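Local coordinates for protein tRNA threonylcarbamoyladenosine dehydratase (Escherichia coli, PDB 4D79) that catalyses the ATP-dependent dehydration of threonylcarbamoyladenosine at position 37 of certain tRNAs to its cyclic form, at residues A90-I93 / R94-P98; T167-A170 / K171-Q174; H255-K258 / K259-A262. All coordinates share one frame; numbering follows the deposited sequence.

Contact 1. Residues A90-I93 / R94-P98; sequences AERI and RQINP
Arg-94 begins the second segment by reaching back one helical turn over Ala-90 and across the end of Glu-91. Its CG stands beside its own backbone N (chi1 -65°) and the chain then runs extended to NE, which carries the guanidinium past Ala-90: the methyl CB lies over one face of the group, 3.9 Å from Arg-94 NH2. At the edge, in the guanidinium plane, Glu-91 OE1 forms a salt bridge with Arg-94 NH1, a weak one at 3.4 Å. Carboxylate and guanidinium planes are 50° apart, so the two groups do not dock flat in a paired, bidentate fashion. With an alanine in place of Arg-94, Glu-91 OE1 would probably be left without this cationic mate and Ala-90 CB without the guanidinium face over it. Gln-95 follows, suited to the subunit interface by an amide that can donate and accept: water 1 gives a hydrogen to Glu-91 OE2 and takes one from Gln-95 NE2 at 3.0 Å, while Gln-95 OE1 accepts from the backbone N of Asp-79 of the second subunit. This is the closing turn of helix 85-96, which packs on strand 101-105 and helix 42-51 of the Rossmann-like ThiF fold. Ile-96 belongs to the buried side; its CG1 passes 3.5 Å from Arg-92 O, and CD1 approaches the Arg-92 guanidinium obliquely, beside the salt bridge of that arginine with Glu-47. Asn-97 leaves helical geometry, yet its N still donates to Ile-93 O at 2.8 Å, an almost straight bond of 175°, while Asn-97 OD1 accepts from the backbone N of Glu-99, beyond Pro-98.

Contact 2. Residues T167-A170 / K171-Q174; sequences TDLA and KTIQ. With K (potassium ion), chain I.
Lys-171 folds back across Thr-167 and Asp-168, and the turn between them closes at its own backbone: Lys-171 N donates to Asp-168 O at 2.8 Å. The donor stands above the carbonyl plane, 41° out of it. The aliphatic part of the lysine does the touching. With the chain bent at CG-CD (chi3 -71°), CE comes 3.8 Å from Thr-167 OG1, the two side chains crossing at about a right angle. A long side chain suits this exposed place because its methylenes can cover the strand end while the amine leads off; Lys-171 NZ stays 6.8 Å from Asp-168 OD2, too far for a salt bridge.

Thr-172, the next large contributor, is buried. Its methyl CG2 meets Thr-167 CG2 at 4.1 Å, one branched residue against another, and OG1 sits between the backbone N and the carbonyl carbon (chi1 68°). There it bonds to Arg-182 NH1, which also donates to Leu-169 O, so one arginine from helix 176-189 serves both the hydroxyl and the turn.

Thr-167 is the last but one residue of strand 164-168, the antiparallel edge strand beside 202-206. At the strand's end Asp-168 forms an Asx turn: OD2 accepts from Ala-170 N at 2.9 Å, met from above the carboxylate plane. Its oxygens also take backbone N-H groups of Leu-199 and Val-201, which anchors the buried carboxylate. Farther along, Gln-174 O binds the potassium ion at 2.6 Å, with Gln-158, Ser-206, Glu-208 and water 3 as further ligands. A carboxylate gripped by several peptide N-H groups probably has its negative charge stabilised, and the potassium site takes a neutral peptide oxygen from this same loop.

Contact 3. Residues H255-K258 / K259-A262; sequences HALK and KMMA
The imidazole of His-255 carries the side chain of Lys-259 on one face: CG stands over the ring in a CH-pi contact, 4.2 Å from the centroid of the His-255 ring and displaced toward its rim. Farther along the same lysine, CE draws close to the ring, 3.5 Å from His-255 CE1. The ring nitrogen NE2 is hydrogen-bonded to Asp-202 OD2, which probably helps to fix the imidazole's rotation. The lysine bends at its CB-CG bond (chi2 -59°), a kink that keeps its methylenes along the ring. Lysine suits the place because greasy methylenes can line a ring while the charged end stays at the surface. Lys-258 lies nearby, its NZ 4.9 Å from Lys-259 NZ, a like-charged spacing that is probably tolerable because both residues are exposed.

On the buried side of the helix, Leu-257 and Met-260 make an apolar pair, Leu-257 CD2 lying 4.1 Å from Met-260 SD. The flexible thioether chain of Met-260 also passes close to the backbone, its CG 3.2 Å from Ala-256 O, and reaches Tyr-124 of strand 124-127, where the small Ala-256 also packs. Met-261 turns instead to helix 22-29, against Leu-27 and Phe-28, while Leu-257 extends to Met-243 of the second subunit.

Beneath these side chains run four successive i to i+4 bonds, among them Lys-259 N to His-255 O at 2.9 Å and Ala-262 N to Lys-258 O at 2.8 Å. Such a pattern, with lysines on one side and leucine and methionines on the other, is that of an amphipathic alpha-helix, here the long C-terminal helix 242-266.

From the N terminus, contact 1 comes first, in the last turn of helix 85-96 just before edge strand 101-105. Contact 2 follows, a turn joining the opposite edge strand, 164-168, to the loop before helix 176-189. Contact 3 comes last, within helix 242-266. Contacts 1 and 3 are local to their helices and close no loop. The three follow in series, none nested or crossed. Contacts 1 and 2 lie on opposite sides of the chain's centre, their centres about 34 Å apart, whereas contacts 2 and 3 approach to about 6 Å between nearest atoms without touching. Contacts 1 and 3 each place residues against the second subunit; contact 2 instead contributes one ligand to the potassium site.

Contact 1. Residues A90-I93 / R94-P98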
loop_
_atom_site.group_PDB
_atom_site.type_symbol
_atom_site.label_atom_id
_atom_site.label_comp_id
_atom_site.label_asym_id
_atom_site.label_seq_id
_atom_site.Cartn_x
_atom_site.Cartn_y
_atom_site.Cartn_z
ATOM N N ALA B 90 14.330 -9.215 4.621
ATOM C CA ALA B 90 14.959 -8.999 5.924
ATOM C C ALA B 90 16.026 -7.911 5.856
ATOM O O ALA B 90 16.140 -7.082 6.764
ATOM C CB ALA B 90 15.579 -10.285 6.447
ATOM N N GLU B 91 16.841 -7.913 4.796
ATOM C CA GLU B 91 17.861 -6.881 4.655
ATOM C C GLU B 91 17.233 -5.505 4.505
ATOM O O GLU B 91 17.773 -4.501 4.995
ATOM C CB GLU B 91 18.764 -7.172 3.458
ATOM C CG GLU B 91 19.926 -6.208 3.395
ATOM C CD GLU B 91 20.771 -6.250 4.663
ATOM O OE1 GLU B 91 20.836 -7.327 5.306
ATOM O OE2 GLU B 91 21.322 -5.193 5.041
ATOM N N ARG B 92 16.109 -5.429 3.794
ATOM C CA ARG B 92 15.395 -4.171 3.690
ATOM C C ARG B 92 14.893 -3.701 5.051
ATOM O O ARG B 92 14.995 -2.509 5.377
ATOM C CB ARG B 92 14.238 -4.324 2.718
ATOM C CG ARG B 92 13.537 -3.031 2.461
ATOM C CD ARG B 92 12.480 -3.167 1.359
ATOM N NE ARG B 92 11.612 -2.014 1.417
ATOM C CZ ARG B 92 11.906 -0.839 0.871
ATOM N NH1 ARG B 92 13.039 -0.678 0.182
ATOM N NH2 ARG B 92 11.071 0.173 1.038
ATOM N N ILE B 93 14.333 -4.616 5.851
ATOM C CA ILE B 93 13.824 -4.237 7.170
ATOM C C ILE B 93 14.952 -3.693 8.037
ATOM O O ILE B 93 14.760 -2.725 8.789
ATOM C CB ILE B 93 13.100 -5.425 7.830
ATOM C CG1 ILE B 93 11.785 -5.670 7.078
ATOM C CG2 ILE B 93 12.867 -5.144 9.312
ATOM C CD1 ILE B 93 11.083 -6.931 7.462
ATOM N N ARG B 94 16.154 -4.269 7.912
ATOM C CA ARG B 94 17.314 -3.797 8.674
ATOM C C ARG B 94 17.745 -2.398 8.242
ATOM O O ARG B 94 18.364 -1.670 9.031
ATOM C CB ARG B 94 18.481 -4.782 8.521
ATOM C CG ARG B 94 18.173 -6.166 9.133
ATOM C CD ARG B 94 19.329 -7.147 9.088
ATOM N NE ARG B 94 18.868 -8.494 9.451
ATOM C CZ ARG B 94 18.852 -9.550 8.642
ATOM N NH1 ARG B 94 19.296 -9.449 7.396
ATOM N NH2 ARG B 94 18.402 -10.724 9.090
ATOM N N GLN B 95 17.452 -2.012 6.991
ATOM C CA GLN B 95 17.682 -0.645 6.526
ATOM C C GLN B 95 16.605 0.307 7.017
ATOM O O GLN B 95 16.884 1.492 7.243
ATOM C CB GLN B 95 17.750 -0.618 4.993
ATOM C CG GLN B 95 19.085 -1.087 4.497
ATOM C CD GLN B 95 20.100 0.050 4.536
ATOM O OE1 GLN B 95 19.825 1.179 4.089
ATOM N NE2 GLN B 95 21.248 -0.221 5.106
ATOM N N ILE B 96 15.389 -0.197 7.199
ATOM C CA ILE B 96 14.309 0.617 7.725
ATOM C C ILE B 96 14.544 0.905 9.193
ATOM O O ILE B 96 14.478 2.058 9.635
ATOM C CB ILE B 96 12.955 -0.065 7.501
ATOM C CG1 ILE B 96 12.612 -0.048 5.983
ATOM C CG2 ILE B 96 11.852 0.649 8.301
ATOM C CD1 ILE B 96 11.371 -0.839 5.620
ATOM N N ASN B 97 14.798 -0.145 9.967
ATOM C CA ASN B 97 15.020 -0.040 11.403
ATOM C C ASN B 97 16.150 -0.986 11.781
ATOM O O ASN B 97 15.934 -2.205 11.908
ATOM C CB ASN B 97 13.757 -0.353 12.190
ATOM C CG ASN B 97 14.004 -0.221 13.671
ATOM O OD1 ASN B 97 15.102 0.150 14.075
ATOM N ND2 ASN B 97 13.022 -0.521 14.465
ATOM N N PRO B 98 17.383 -0.474 11.885
ATOM C CA PRO B 98 18.533 -1.321 12.242
ATOM C C PRO B 98 18.428 -1.970 13.622
ATOM O O PRO B 98 19.218 -2.868 13.928
ATOM C CB PRO B 98 19.716 -0.343 12.181
ATOM C CG PRO B 98 19.261 0.767 11.332
ATOM C CD PRO B 98 17.783 0.900 11.552
HETATM O O HOH W 1 22.193 -2.577 6.672
#

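Contact 2. Residues T167-A170 / K171-Q174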
loop_
_atom_site.group_PDB
_atom_site.type_symbol
_atom_site.label_atom_id
_atom_site.label_comp_id
_atom_site.label_asym_id
_atom_site.label_seq_id
_atom_site.Cartn_x
_atom_site.Cartn_y
_atom_site.Cartn_z
ATOM N N THR B 167 -13.448 -9.512 7.659
ATOM C CA THR B 167 -14.617 -10.186 8.191
ATOM C C THR B 167 -14.221 -11.613 8.597
ATOM O O THR B 167 -13.088 -12.067 8.396
ATOM C CB THR B 167 -15.759 -10.169 7.151
ATOM O OG1 THR B 167 -17.013 -10.461 7.776
ATOM C CG2 THR B 167 -15.521 -11.162 6.052
ATOM N N ASP B 168 -15.173 -12.324 9.171
ATOM C CA ASP B 168 -14.922 -13.711 9.517
ATOM C C ASP B 168 -14.768 -14.526 8.243
ATOM O O ASP B 168 -15.502 -14.324 7.268
ATOM C CB ASP B 168 -16.056 -14.279 10.343
ATOM C CG ASP B 168 -15.746 -15.670 10.858
ATOM O OD1 ASP B 168 -15.107 -15.764 11.935
ATOM O OD2 ASP B 168 -16.111 -16.671 10.191
ATOM N N LEU B 169 -13.811 -15.457 8.272
ATOM C CA LEU B 169 -13.487 -16.266 7.095
ATOM C C LEU B 169 -14.717 -16.939 6.516
ATOM O O LEU B 169 -14.795 -17.132 5.298
ATOM C CB LEU B 169 -12.406 -17.301 7.449
ATOM C CG LEU B 169 -12.016 -18.314 6.352
ATOM C CD1 LEU B 169 -11.491 -17.598 5.093
ATOM C CD2 LEU B 169 -10.971 -19.339 6.911
ATOM N N ALA B 170 -15.701 -17.270 7.358
ATOM C CA ALA B 170 -16.927 -17.895 6.873
ATOM C C ALA B 170 -17.745 -17.005 5.950
ATOM O O ALA B 170 -18.601 -17.532 5.216
ATOM C CB ALA B 170 -17.833 -18.296 8.029
ATOM N N LYS B 171 -17.569 -15.688 6.035
ATOM C CA LYS B 171 -18.452 -14.715 5.396
ATOM C C LYS B 171 -17.800 -13.990 4.225
ATOM O O LYS B 171 -18.378 -13.045 3.689
ATOM C CB LYS B 171 -18.987 -13.719 6.427
ATOM C CG LYS B 171 -19.728 -14.421 7.571
ATOM C CD LYS B 171 -20.567 -13.484 8.447
ATOM C CE LYS B 171 -19.774 -12.555 9.348
ATOM N NZ LYS B 171 -20.708 -11.723 10.180
ATOM N N THR B 172 -16.635 -14.423 3.781
ATOM C CA THR B 172 -16.044 -13.811 2.612
ATOM C C THR B 172 -16.854 -14.143 1.346
ATOM O O THR B 172 -17.509 -15.188 1.243
ATOM C CB THR B 172 -14.598 -14.275 2.454
ATOM O OG1 THR B 172 -14.572 -15.658 2.122
ATOM C CG2 THR B 172 -13.809 -14.031 3.736
ATOM N N ILE B 173 -16.810 -13.226 0.380
ATOM C CA ILE B 173 -17.395 -13.413 -0.940
ATOM C C ILE B 173 -16.362 -13.120 -2.004
ATOM O O ILE B 173 -15.341 -12.470 -1.750
ATOM C CB ILE B 173 -18.621 -12.519 -1.203
ATOM C CG1 ILE B 173 -18.220 -11.033 -1.037
ATOM C CG2 ILE B 173 -19.766 -12.917 -0.274
ATOM C CD1 ILE B 173 -19.164 -10.059 -1.721
ATOM N N GLN B 174 -16.661 -13.596 -3.216
ATOM C CA GLN B 174 -15.871 -13.295 -4.409
ATOM C C GLN B 174 -14.406 -13.609 -4.189
ATOM O O GLN B 174 -13.519 -12.815 -4.491
ATOM C CB GLN B 174 -16.084 -11.850 -4.874
ATOM C CG GLN B 174 -17.435 -11.682 -5.594
ATOM C CD GLN B 174 -17.437 -12.272 -7.004
ATOM O OE1 GLN B 174 -16.392 -12.544 -7.572
ATOM N NE2 GLN B 174 -18.622 -12.561 -7.522
HETATM K K K I . -13.404 -10.235 -4.028
HETATM O O HOH W 2 -19.571 -16.843 1.948
HETATM O O HOH W 3 -11.335 -11.101 -2.043
#

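Contact 3. Residues H255-K258 / K259-A262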
loop_
_atom_site.group_PDB
_atom_site.type_symbol
_atom_site.label_atom_id
_atom_site.label_comp_id
_atom_site.label_asym_id
_atom_site.label_seq_id
_atom_site.Cartn_x
_atom_site.Cartn_y
_atom_site.Cartn_z
ATOM N N HIS B 255 -5.370 -4.066 11.086
ATOM C CA HIS B 255 -6.284 -4.870 11.888
ATOM C C HIS B 255 -5.547 -5.497 13.072
ATOM O O HIS B 255 -6.021 -5.445 14.218
ATOM C CB HIS B 255 -6.916 -5.946 11.009
ATOM C CG HIS B 255 -7.901 -6.816 11.731
ATOM N ND1 HIS B 255 -9.204 -6.435 11.969
ATOM C CD2 HIS B 255 -7.757 -8.035 12.301
ATOM C CE1 HIS B 255 -9.836 -7.401 12.606
ATOM N NE2 HIS B 255 -8.978 -8.378 12.837
ATOM N N ALA B 256 -4.374 -6.089 12.819
ATOM C CA ALA B 256 -3.606 -6.732 13.885
ATOM C C ALA B 256 -3.205 -5.721 14.953
ATOM O O ALA B 256 -3.340 -5.976 16.160
ATOM C CB ALA B 256 -2.363 -7.411 13.291
ATOM N N LEU B 257 -2.714 -4.556 14.532
ATOM C CA LEU B 257 -2.291 -3.537 15.500
ATOM C C LEU B 257 -3.456 -3.039 16.329
ATOM O O LEU B 257 -3.314 -2.830 17.544
ATOM C CB LEU B 257 -1.610 -2.372 14.820
ATOM C CG LEU B 257 -0.310 -2.663 14.076
ATOM C CD1 LEU B 257 0.327 -1.399 13.557
ATOM C CD2 LEU B 257 0.675 -3.396 14.942
ATOM N N LYS B 258 -4.622 -2.877 15.703
ATOM C CA LYS B 258 -5.805 -2.489 16.459
ATOM C C LYS B 258 -6.188 -3.537 17.494
ATOM O O LYS B 258 -6.562 -3.208 18.630
ATOM C CB LYS B 258 -6.943 -2.234 15.507
ATOM C CG LYS B 258 -8.259 -1.988 16.177
ATOM C CD LYS B 258 -9.311 -1.725 15.120
ATOM C CE LYS B 258 -9.628 -3.005 14.359
ATOM N NZ LYS B 258 -10.867 -2.868 13.549
ATOM N N LYS B 259 -6.203 -4.797 17.088
ATOM C CA LYS B 259 -6.554 -5.857 18.031
ATOM C C LYS B 259 -5.534 -5.965 19.163
ATOM O O LYS B 259 -5.914 -6.226 20.306
ATOM C CB LYS B 259 -6.713 -7.170 17.277
ATOM C CG LYS B 259 -7.861 -7.171 16.343
ATOM C CD LYS B 259 -9.173 -6.924 17.037
ATOM C CE LYS B 259 -10.326 -6.814 16.046
ATOM N NZ LYS B 259 -11.583 -6.517 16.783
ATOM N N MET B 260 -4.237 -5.762 18.876
ATOM C CA MET B 260 -3.223 -5.777 19.935
ATOM C C MET B 260 -3.441 -4.631 20.917
ATOM O O MET B 260 -3.331 -4.809 22.135
ATOM C CB MET B 260 -1.826 -5.682 19.330
ATOM C CG MET B 260 -1.441 -6.851 18.542
ATOM S SD MET B 260 0.015 -6.556 17.522
ATOM C CE MET B 260 1.189 -6.268 18.821
ATOM N N MET B 261 -3.760 -3.447 20.405
ATOM C CA MET B 261 -4.036 -2.313 21.275
ATOM C C MET B 261 -5.303 -2.545 22.088
ATOM O O MET B 261 -5.318 -2.289 23.303
ATOM C CB MET B 261 -4.131 -1.026 20.449
ATOM C CG MET B 261 -2.788 -0.546 19.973
ATOM S SD MET B 261 -2.861 0.839 18.833
ATOM C CE MET B 261 -3.752 2.091 19.743
ATOM N N ALA B 262 -6.344 -3.118 21.463
ATOM C CA ALA B 262 -7.585 -3.353 22.191
ATOM C C ALA B 262 -7.373 -4.360 23.312
ATOM O O ALA B 262 -7.929 -4.213 24.410
ATOM C CB ALA B 262 -8.686 -3.829 21.256
#